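Local atomic coordinates of 2-pyrone-4,6-dicarboxylic acid hydrolase, putative (Pseudomonas putida, PDB entry 2FFI), a protein that probably hydrolyses the lactone ring of 2-pyrone-4,6-dicarboxylate, as a TIM-barrel member of the amidohydrolase family. Residues F168-Q179 against Q205-A215; A14-F22 against M232-T240. One frame throughout, in Å; residues are numbered along the deposited sequence.

Interaction 1 (F168-Q179 against Q205-A215); sequences FGRPDARRGLGQ and QGSPEENLAFA
In the TIM barrel, the loop that follows strand 163-165 folds over the start of helix 208-225, and Phe214 of that helix plugs into the loop. The ring is carried into the loop by CG lying anti to the backbone N (chi1 175°). Ala173 sits over one face of it, CA 4.1 Å from the ring centroid and 26° off the normal, a CH-pi contact; Asp172 O lies over the same face, 4.2 Å above the ring plane. Gly176 O meets the edge close to the ring plane, 3.2 Å from Phe214 CE2. Pro171 CG touches Phe214 CE1 at 3.4 Å, and Leu177 CD2 packs on CE2; both come in obliquely.

Gln179 ties the loop together around this ring. Its OE1 accepts from Asp172 N in a nearly straight bond (2.7 Å, 172°), while its NE2 donates to Gly176 O in the carbonyl plane. Fixed at both ends, the amide rests obliquely against the tip of Phe214. At the next residue of the helix, Phe168 CZ packs on Ala215 CB and, beyond this contact, on Ala218 and Leu222 of the same helix.

Ser207 and Glu210 close the helix start with a capping box, both of its N-H bonds weak. Beside it, Arg174 lays one guanidinium face over the Gln205 carbonyl, and its NH1 makes a salt bridge to Asp172 OD1 at 2.9 Å.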
loop_
_atom_site.group_PDB
_atom_site.type_symbol
_atom_site.label_atom_id
_atom_site.label_comp_id
_atom_site.label_asym_id
_atom_site.label_seq_id
_atom_site.Cartn_x
_atom_site.Cartn_y
_atom_site.Cartn_z
ATOM N N PHE A 168 0.279 -3.974 7.996
ATOM C CA PHE A 168 0.764 -4.096 9.370
ATOM C C PHE A 168 2.244 -4.447 9.447
ATOM O O PHE A 168 2.788 -4.683 10.530
ATOM C CB PHE A 168 -0.027 -5.180 10.091
ATOM C CG PHE A 168 -1.486 -4.866 10.253
ATOM C CD1 PHE A 168 -1.937 -4.164 11.365
ATOM C CD2 PHE A 168 -2.421 -5.322 9.326
ATOM C CE1 PHE A 168 -3.285 -3.932 11.555
ATOM C CE2 PHE A 168 -3.779 -5.089 9.512
ATOM C CZ PHE A 168 -4.212 -4.397 10.632
ATOM N N GLY A 169 2.906 -4.472 8.304
ATOM C CA GLY A 169 4.305 -4.824 8.318
ATOM C C GLY A 169 4.439 -6.303 8.027
ATOM O O GLY A 169 5.527 -6.870 8.130
ATOM N N ARG A 170 3.322 -6.925 7.656
ATOM C CA ARG A 170 3.293 -8.343 7.327
ATOM C C ARG A 170 3.904 -9.168 8.456
ATOM O O ARG A 170 4.844 -9.928 8.251
ATOM C CB ARG A 170 4.066 -8.586 6.036
ATOM C CG ARG A 170 3.516 -9.684 5.149
ATOM C CD ARG A 170 2.304 -9.218 4.357
ATOM N NE ARG A 170 2.065 -10.037 3.171
ATOM C CZ ARG A 170 1.811 -11.341 3.196
ATOM N NH1 ARG A 170 1.599 -12.013 2.059
ATOM N NH2 ARG A 170 1.770 -11.973 4.360
ATOM N N PRO A 171 3.396 -9.004 9.680
ATOM C CA PRO A 171 3.919 -9.763 10.812
ATOM C C PRO A 171 3.199 -11.108 10.837
ATOM O O PRO A 171 2.406 -11.409 9.936
ATOM C CB PRO A 171 3.551 -8.879 12.004
ATOM C CG PRO A 171 2.200 -8.382 11.603
ATOM C CD PRO A 171 2.395 -8.023 10.132
ATOM N N ASP A 172 3.465 -11.895 11.873
ATOM C CA ASP A 172 2.862 -13.219 12.050
ATOM C C ASP A 172 1.729 -13.143 13.080
ATOM O O ASP A 172 1.995 -13.041 14.276
ATOM C CB ASP A 172 3.928 -14.196 12.562
ATOM C CG ASP A 172 4.004 -15.478 11.747
ATOM O OD1 ASP A 172 2.976 -16.189 11.633
ATOM O OD2 ASP A 172 5.108 -15.777 11.228
ATOM N N ALA A 173 0.478 -13.210 12.628
ATOM C CA ALA A 173 -0.678 -13.140 13.533
ATOM C C ALA A 173 -0.585 -14.111 14.709
ATOM O O ALA A 173 -1.074 -13.822 15.804
ATOM C CB ALA A 173 -1.961 -13.396 12.764
ATOM N N ARG A 174 0.024 -15.268 14.483
ATOM C CA ARG A 174 0.166 -16.246 15.552
ATOM C C ARG A 174 1.578 -16.184 16.128
ATOM O O ARG A 174 2.316 -17.166 16.078
ATOM C CB ARG A 174 -0.135 -17.651 15.017
ATOM C CG ARG A 174 0.375 -17.943 13.603
ATOM C CD ARG A 174 0.177 -19.418 13.313
ATOM N NE ARG A 174 0.250 -19.786 11.905
ATOM C CZ ARG A 174 1.299 -19.584 11.117
ATOM N NH1 ARG A 174 2.392 -19.002 11.588
ATOM N NH2 ARG A 174 1.256 -19.984 9.850
ATOM N N ARG A 175 1.948 -15.027 16.674
ATOM C CA ARG A 175 3.286 -14.835 17.232
ATOM C C ARG A 175 3.358 -13.736 18.286
ATOM O O ARG A 175 4.312 -13.669 19.062
ATOM C CB ARG A 175 4.271 -14.522 16.107
ATOM C CG ARG A 175 5.015 -15.731 15.564
ATOM C CD ARG A 175 6.016 -16.232 16.599
ATOM N NE ARG A 175 7.026 -15.218 16.909
ATOM C CZ ARG A 175 7.451 -14.925 18.136
ATOM N NH1 ARG A 175 6.953 -15.568 19.184
ATOM N NH2 ARG A 175 8.377 -13.987 18.315
ATOM N N GLY A 176 2.351 -12.870 18.306
ATOM C CA GLY A 176 2.335 -11.797 19.285
ATOM C C GLY A 176 2.931 -10.493 18.790
ATOM O O GLY A 176 3.395 -10.397 17.656
ATOM N N LEU A 177 2.916 -9.488 19.658
ATOM C CA LEU A 177 3.434 -8.170 19.334
ATOM C C LEU A 177 4.933 -8.079 19.574
ATOM O O LEU A 177 5.584 -7.174 19.074
ATOM C CB LEU A 177 2.716 -7.102 20.169
ATOM C CG LEU A 177 1.189 -7.056 20.066
ATOM C CD1 LEU A 177 0.650 -5.952 20.954
ATOM C CD2 LEU A 177 0.775 -6.826 18.629
ATOM N N GLY A 178 5.474 -9.018 20.340
ATOM C CA GLY A 178 6.896 -9.016 20.623
ATOM C C GLY A 178 7.672 -9.763 19.564
ATOM O O GLY A 178 8.847 -10.069 19.758
ATOM N N GLN A 179 7.011 -10.067 18.449
ATOM C CA GLN A 179 7.647 -10.764 17.337
ATOM C C GLN A 179 9.011 -10.169 17.066
ATOM O O GLN A 179 9.282 -9.024 17.429
ATOM C CB GLN A 179 6.821 -10.616 16.068
ATOM C CG GLN A 179 5.651 -11.535 15.950
ATOM C CD GLN A 179 4.826 -11.217 14.736
ATOM O OE1 GLN A 179 5.335 -11.164 13.620
ATOM N NE2 GLN A 179 3.542 -10.994 14.945
ATOM N N GLN A 205 -0.799 -14.961 7.863
ATOM C CA GLN A 205 -0.468 -16.380 8.050
ATOM C C GLN A 205 -1.276 -17.086 9.119
ATOM O O GLN A 205 -0.826 -18.079 9.688
ATOM C CB GLN A 205 1.010 -16.555 8.409
ATOM C CG GLN A 205 1.879 -17.011 7.269
ATOM C CD GLN A 205 1.844 -16.037 6.122
ATOM O OE1 GLN A 205 1.046 -16.176 5.182
ATOM N NE2 GLN A 205 2.706 -15.025 6.194
ATOM N N GLY A 206 -2.464 -16.588 9.403
ATOM C CA GLY A 206 -3.258 -17.233 10.426
ATOM C C GLY A 206 -4.684 -17.494 10.010
ATOM O O GLY A 206 -5.049 -17.374 8.830
ATOM N N SER A 207 -5.492 -17.865 10.997
ATOM C CA SER A 207 -6.904 -18.147 10.780
ATOM C C SER A 207 -7.649 -16.820 10.793
ATOM O O SER A 207 -7.293 -15.915 11.544
ATOM C CB SER A 207 -7.434 -19.043 11.896
ATOM O OG SER A 207 -7.294 -18.388 13.134
ATOM N N PRO A 208 -8.706 -16.695 9.979
ATOM C CA PRO A 208 -9.466 -15.442 9.936
ATOM C C PRO A 208 -9.833 -14.850 11.294
ATOM O O PRO A 208 -10.082 -13.647 11.399
ATOM C CB PRO A 208 -10.691 -15.805 9.091
ATOM C CG PRO A 208 -10.828 -17.277 9.283
ATOM C CD PRO A 208 -9.408 -17.763 9.248
ATOM N N GLU A 209 -9.843 -15.696 12.322
ATOM C CA GLU A 209 -10.183 -15.284 13.682
ATOM C C GLU A 209 -8.941 -14.903 14.483
ATOM O O GLU A 209 -9.022 -14.148 15.451
ATOM C CB GLU A 209 -10.936 -16.416 14.400
ATOM C CG GLU A 209 -11.363 -16.084 15.825
ATOM C CD GLU A 209 -12.212 -17.171 16.470
ATOM O OE1 GLU A 209 -12.612 -16.980 17.647
ATOM O OE2 GLU A 209 -12.473 -18.207 15.806
ATOM N N GLU A 210 -7.794 -15.437 14.086
ATOM C CA GLU A 210 -6.545 -15.137 14.772
ATOM C C GLU A 210 -5.943 -13.848 14.239
ATOM O O GLU A 210 -5.468 -13.019 15.012
ATOM C CB GLU A 210 -5.552 -16.280 14.593
ATOM C CG GLU A 210 -5.623 -17.324 15.685
ATOM C CD GLU A 210 -4.964 -18.625 15.272
ATOM O OE1 GLU A 210 -4.733 -19.474 16.159
ATOM O OE2 GLU A 210 -4.695 -18.807 14.062
ATOM N N ASN A 211 -5.965 -13.687 12.916
ATOM C CA ASN A 211 -5.428 -12.498 12.272
ATOM C C ASN A 211 -6.230 -11.311 12.759
ATOM O O ASN A 211 -5.686 -10.244 13.049
ATOM C CB ASN A 211 -5.568 -12.591 10.749
ATOM C CG ASN A 211 -4.940 -13.851 10.171
ATOM O OD1 ASN A 211 -3.817 -14.211 10.514
ATOM N ND2 ASN A 211 -5.662 -14.516 9.276
ATOM N N LEU A 212 -7.539 -11.514 12.847
ATOM C CA LEU A 212 -8.443 -10.467 13.273
ATOM C C LEU A 212 -8.158 -10.080 14.716
ATOM O O LEU A 212 -8.220 -8.907 15.066
ATOM C CB LEU A 212 -9.891 -10.942 13.088
ATOM C CG LEU A 212 -11.050 -9.939 13.077
ATOM C CD1 LEU A 212 -11.357 -9.519 14.503
ATOM C CD2 LEU A 212 -10.719 -8.744 12.206
ATOM N N ALA A 213 -7.833 -11.051 15.560
ATOM C CA ALA A 213 -7.536 -10.732 16.956
ATOM C C ALA A 213 -6.219 -9.963 17.030
ATOM O O ALA A 213 -6.071 -9.037 17.818
ATOM C CB ALA A 213 -7.440 -12.008 17.788
ATOM N N PHE A 214 -5.261 -10.355 16.194
ATOM C CA PHE A 214 -3.958 -9.716 16.171
ATOM C C PHE A 214 -4.013 -8.369 15.467
ATOM O O PHE A 214 -3.300 -7.453 15.823
ATOM C CB PHE A 214 -2.932 -10.638 15.504
ATOM C CG PHE A 214 -1.585 -10.013 15.339
ATOM C CD1 PHE A 214 -1.304 -9.213 14.235
ATOM C CD2 PHE A 214 -0.602 -10.192 16.304
ATOM C CE1 PHE A 214 -0.058 -8.601 14.094
ATOM C CE2 PHE A 214 0.649 -9.586 16.176
ATOM C CZ PHE A 214 0.924 -8.786 15.069
ATOM N N ALA A 215 -4.857 -8.262 14.456
ATOM C CA ALA A 215 -5.003 -7.008 13.742
ATOM C C ALA A 215 -5.515 -5.966 14.734
ATOM O O ALA A 215 -5.169 -4.787 14.659
ATOM C CB ALA A 215 -5.986 -7.169 12.591
#

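Interaction 2 (A14-F22 against M232-T240); sequences AIDSHAHVF and MWGSDWPHT. With PO4 (phosphate ion), chain C.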
loop_
_atom_site.group_PDB
_atom_site.type_symbol
_atom_site.label_atom_id
_atom_site.label_comp_id
_atom_site.label_asym_id
_atom_site.label_seq_id
_atom_site.Cartn_x
_atom_site.Cartn_y
_atom_site.Cartn_z
ATOM N N ALA A 14 -14.432 9.159 1.278
ATOM C CA ALA A 14 -13.477 8.242 1.914
ATOM C C ALA A 14 -12.458 7.751 0.894
ATOM O O ALA A 14 -12.789 7.584 -0.281
ATOM C CB ALA A 14 -14.196 7.065 2.556
ATOM N N ILE A 15 -11.225 7.510 1.351
ATOM C CA ILE A 15 -10.131 7.072 0.474
ATOM C C ILE A 15 -9.527 5.696 0.740
ATOM O O ILE A 15 -9.012 5.428 1.822
ATOM C CB ILE A 15 -8.946 8.056 0.502
ATOM C CG1 ILE A 15 -9.415 9.482 0.168
ATOM C CG2 ILE A 15 -7.891 7.594 -0.496
ATOM C CD1 ILE A 15 -8.395 10.570 0.517
ATOM N N ASP A 16 -9.575 4.840 -0.280
ATOM C CA ASP A 16 -9.013 3.482 -0.217
ATOM C C ASP A 16 -7.550 3.520 -0.653
ATOM O O ASP A 16 -7.269 3.815 -1.804
ATOM C CB ASP A 16 -9.781 2.534 -1.165
ATOM C CG ASP A 16 -9.062 1.200 -1.391
ATOM O OD1 ASP A 16 -9.549 0.407 -2.240
ATOM O OD2 ASP A 16 -8.024 0.937 -0.723
ATOM N N SER A 17 -6.617 3.228 0.243
ATOM C CA SER A 17 -5.214 3.219 -0.161
ATOM C C SER A 17 -4.857 1.767 -0.472
ATOM O O SER A 17 -5.348 0.857 0.173
ATOM C CB SER A 17 -4.310 3.775 0.947
ATOM O OG SER A 17 -4.389 3.000 2.126
ATOM N N HIS A 18 -4.037 1.544 -1.485
ATOM C CA HIS A 18 -3.638 0.180 -1.859
ATOM C C HIS A 18 -4.724 -0.668 -2.546
ATOM O O HIS A 18 -5.685 -1.107 -1.927
ATOM C CB HIS A 18 -3.114 -0.577 -0.634
ATOM C CG HIS A 18 -2.064 -1.586 -0.963
ATOM N ND1 HIS A 18 -2.343 -2.766 -1.618
ATOM C CD2 HIS A 18 -0.730 -1.586 -0.740
ATOM C CE1 HIS A 18 -1.225 -3.451 -1.781
ATOM N NE2 HIS A 18 -0.231 -2.757 -1.257
ATOM N N ALA A 19 -4.534 -0.909 -3.835
ATOM C CA ALA A 19 -5.459 -1.702 -4.635
ATOM C C ALA A 19 -4.818 -1.943 -6.013
ATOM O O ALA A 19 -3.969 -1.167 -6.444
ATOM C CB ALA A 19 -6.785 -0.961 -4.777
ATOM N N HIS A 20 -5.232 -3.000 -6.703
ATOM C CA HIS A 20 -4.671 -3.328 -8.006
ATOM C C HIS A 20 -5.732 -3.448 -9.098
ATOM O O HIS A 20 -6.874 -3.790 -8.814
ATOM C CB HIS A 20 -3.919 -4.664 -7.920
ATOM C CG HIS A 20 -2.907 -4.721 -6.828
ATOM N ND1 HIS A 20 -1.780 -3.925 -6.824
ATOM C CD2 HIS A 20 -2.876 -5.423 -5.671
ATOM C CE1 HIS A 20 -1.108 -4.128 -5.708
ATOM N NE2 HIS A 20 -1.752 -5.031 -4.989
ATOM N N VAL A 21 -5.347 -3.160 -10.339
ATOM C CA VAL A 21 -6.245 -3.311 -11.475
ATOM C C VAL A 21 -5.410 -3.871 -12.623
ATOM O O VAL A 21 -4.225 -3.569 -12.735
ATOM C CB VAL A 21 -6.951 -1.957 -11.911
ATOM C CG1 VAL A 21 -7.801 -1.425 -10.777
ATOM C CG2 VAL A 21 -5.924 -0.908 -12.375
ATOM N N PHE A 22 -6.020 -4.716 -13.449
ATOM C CA PHE A 22 -5.335 -5.316 -14.598
ATOM C C PHE A 22 -6.360 -6.072 -15.418
ATOM O O PHE A 22 -7.252 -6.674 -14.859
ATOM C CB PHE A 22 -4.183 -6.236 -14.132
ATOM C CG PHE A 22 -4.545 -7.149 -12.990
ATOM C CD1 PHE A 22 -5.175 -8.367 -13.222
ATOM C CD2 PHE A 22 -4.230 -6.798 -11.683
ATOM C CE1 PHE A 22 -5.480 -9.222 -12.173
ATOM C CE2 PHE A 22 -4.533 -7.648 -10.623
ATOM C CZ PHE A 22 -5.159 -8.867 -10.874
HETATM N N MSE A 232 -3.368 4.178 7.734
HETATM C CA MSE A 232 -4.437 4.276 6.746
HETATM C C MSE A 232 -4.925 2.896 6.333
HETATM O O MSE A 232 -4.147 1.942 6.282
HETATM C CB MSE A 232 -3.962 5.027 5.507
HETATM C CG MSE A 232 -3.013 4.243 4.645
HETATM SE SE MSE A 232 -1.857 5.425 3.656
HETATM C CE MSE A 232 -0.277 5.145 4.699
ATOM N N TRP A 233 -6.213 2.797 6.027
ATOM C CA TRP A 233 -6.799 1.523 5.627
ATOM C C TRP A 233 -6.731 1.227 4.139
ATOM O O TRP A 233 -6.940 2.107 3.308
ATOM C CB TRP A 233 -8.269 1.456 6.050
ATOM C CG TRP A 233 -8.974 0.207 5.589
ATOM C CD1 TRP A 233 -9.053 -0.986 6.252
ATOM C CD2 TRP A 233 -9.721 0.041 4.364
ATOM N NE1 TRP A 233 -9.808 -1.880 5.514
ATOM C CE2 TRP A 233 -10.231 -1.274 4.361
ATOM C CE3 TRP A 233 -10.007 0.880 3.272
ATOM C CZ2 TRP A 233 -11.014 -1.772 3.317
ATOM C CZ3 TRP A 233 -10.788 0.379 2.221
ATOM C CH2 TRP A 233 -11.285 -0.934 2.258
ATOM N N GLY A 234 -6.464 -0.032 3.815
ATOM C CA GLY A 234 -6.421 -0.449 2.424
ATOM C C GLY A 234 -7.336 -1.640 2.183
ATOM O O GLY A 234 -7.574 -2.421 3.089
ATOM N N SER A 235 -7.876 -1.787 0.983
ATOM C CA SER A 235 -8.740 -2.925 0.731
ATOM C C SER A 235 -7.882 -4.074 0.200
ATOM O O SER A 235 -8.138 -5.251 0.483
ATOM C CB SER A 235 -9.814 -2.567 -0.295
ATOM O OG SER A 235 -9.239 -2.172 -1.533
ATOM N N ASP A 236 -6.865 -3.724 -0.580
ATOM C CA ASP A 236 -5.959 -4.706 -1.163
ATOM C C ASP A 236 -6.624 -5.497 -2.276
ATOM O O ASP A 236 -6.150 -6.563 -2.667
ATOM C CB ASP A 236 -5.447 -5.674 -0.100
ATOM C CG ASP A 236 -4.250 -6.448 -0.571
ATOM O OD1 ASP A 236 -3.976 -7.532 -0.021
ATOM O OD2 ASP A 236 -3.572 -5.950 -1.494
ATOM N N TRP A 237 -7.740 -4.969 -2.762
ATOM C CA TRP A 237 -8.517 -5.588 -3.827
ATOM C C TRP A 237 -7.600 -5.743 -5.046
ATOM O O TRP A 237 -6.693 -4.937 -5.247
ATOM C CB TRP A 237 -9.695 -4.671 -4.170
ATOM C CG TRP A 237 -10.642 -5.226 -5.190
ATOM C CD1 TRP A 237 -11.717 -6.028 -4.951
ATOM C CD2 TRP A 237 -10.609 -5.007 -6.600
ATOM N NE1 TRP A 237 -12.354 -6.320 -6.115
ATOM C CE2 TRP A 237 -11.699 -5.712 -7.150
ATOM C CE3 TRP A 237 -9.761 -4.294 -7.455
ATOM C CZ2 TRP A 237 -11.976 -5.718 -8.528
ATOM C CZ3 TRP A 237 -10.031 -4.298 -8.828
ATOM C CH2 TRP A 237 -11.133 -5.013 -9.348
ATOM N N PRO A 238 -7.826 -6.769 -5.883
ATOM C CA PRO A 238 -8.885 -7.771 -5.770
ATOM C C PRO A 238 -8.543 -8.895 -4.792
ATOM O O PRO A 238 -9.154 -9.966 -4.827
ATOM C CB PRO A 238 -9.017 -8.258 -7.193
ATOM C CG PRO A 238 -7.603 -8.270 -7.639
ATOM C CD PRO A 238 -7.057 -6.967 -7.127
ATOM N N HIS A 239 -7.580 -8.628 -3.913
ATOM C CA HIS A 239 -7.129 -9.601 -2.926
ATOM C C HIS A 239 -6.544 -10.804 -3.671
ATOM O O HIS A 239 -7.205 -11.827 -3.817
ATOM C CB HIS A 239 -8.302 -10.051 -2.041
ATOM C CG HIS A 239 -9.256 -8.951 -1.696
ATOM N ND1 HIS A 239 -10.348 -8.643 -2.480
ATOM C CD2 HIS A 239 -9.256 -8.050 -0.684
ATOM C CE1 HIS A 239 -10.975 -7.599 -1.969
ATOM N NE2 HIS A 239 -10.333 -7.220 -0.880
ATOM N N THR A 240 -5.307 -10.679 -4.148
ATOM C CA THR A 240 -4.668 -11.774 -4.884
ATOM C C THR A 240 -4.262 -12.924 -3.958
ATOM O O THR A 240 -3.796 -12.690 -2.844
ATOM C CB THR A 240 -3.430 -11.278 -5.718
ATOM O OG1 THR A 240 -2.638 -10.403 -4.917
ATOM C CG2 THR A 240 -3.876 -10.541 -6.994
HETATM P P PO4 C . -0.287 -7.007 -2.632
HETATM O O1 PO4 C . 0.353 -5.963 -3.470
HETATM O O2 PO4 C . 0.638 -8.158 -2.471
HETATM O O3 PO4 C . -0.600 -6.446 -1.297
HETATM O O4 PO4 C . -1.533 -7.466 -3.293
#
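Asp16 and Ser235 link strand 15-16 of the barrel to the residue just past strand 231-234, at what is probably the active-site end. From CB, which lies 4.1 Å from Trp233 CZ3, the Asp16 side chain runs with CG anti to the backbone N (chi1 167°), which carries the carboxylate to Ser235. Asp16 OD1 accepts from Ser235 OG at 2.7 Å, on the syn side but tilted out of the carboxylate plane, and is also hydrogen-bonded to Tyr45 OH. Asp16 OD2 accepts from Ser235 N at 3.2 Å, met from above the carboxylate plane. Two bonds thus hold it to one serine.

Trp233 O accepts from both Ser17 N, in the carbonyl plane, and Ser17 OG, above that plane. Backbone bonds continue outward: Asp236 N to His18 O, then His20 N to Trp237 O at 2.8 Å. Trp237 precedes a cis peptide to Pro238, whose CD packs on His20 CB; Phe22 CZ reaches Pro238 CG.

His18, His20 and Asp236 line one side of a phosphate ion, probably from the crystallisation liquor. His18 CE1 is 3.1 Å from phosphate O3. His20 NE2 makes weak bonds to its O1 (2.8 Å) and O4, while Val60 O receives His20 ND1. Asp236 OD1 is in a salt bridge with Arg203, and OD2 comes within 3.0 Å of phosphate O3. Arg110 and His167 also bind the ion. The His-X-His pair and the aspartate after the last strand recall the amidohydrolase active site, and the bound phosphate is consistent with a pocket suited to an anionic substrate such as a dicarboxylate.

Overall arrangement
Interaction 2 joins the ends of the barrel, strand 15-16 to strand 231-234, so the chain between them, including interaction 1, is nested inside the loop it closes. Interaction 1 belongs to the later part of that loop: 168-179 follows strand 163-165, whereas 205-215 runs from the loop after strand 194-199 into helix 208-225, which leads to strand 231-234. The centres are 20 Å apart and the nearest atoms about 7 Å. Interaction 2 is buried near the middle of the chain, about 7 Å from its centre, whereas interaction 1 is partly buried, about 18 Å out. One links the first and last strands beside the phosphate site; the other packs a loop onto an outer helix.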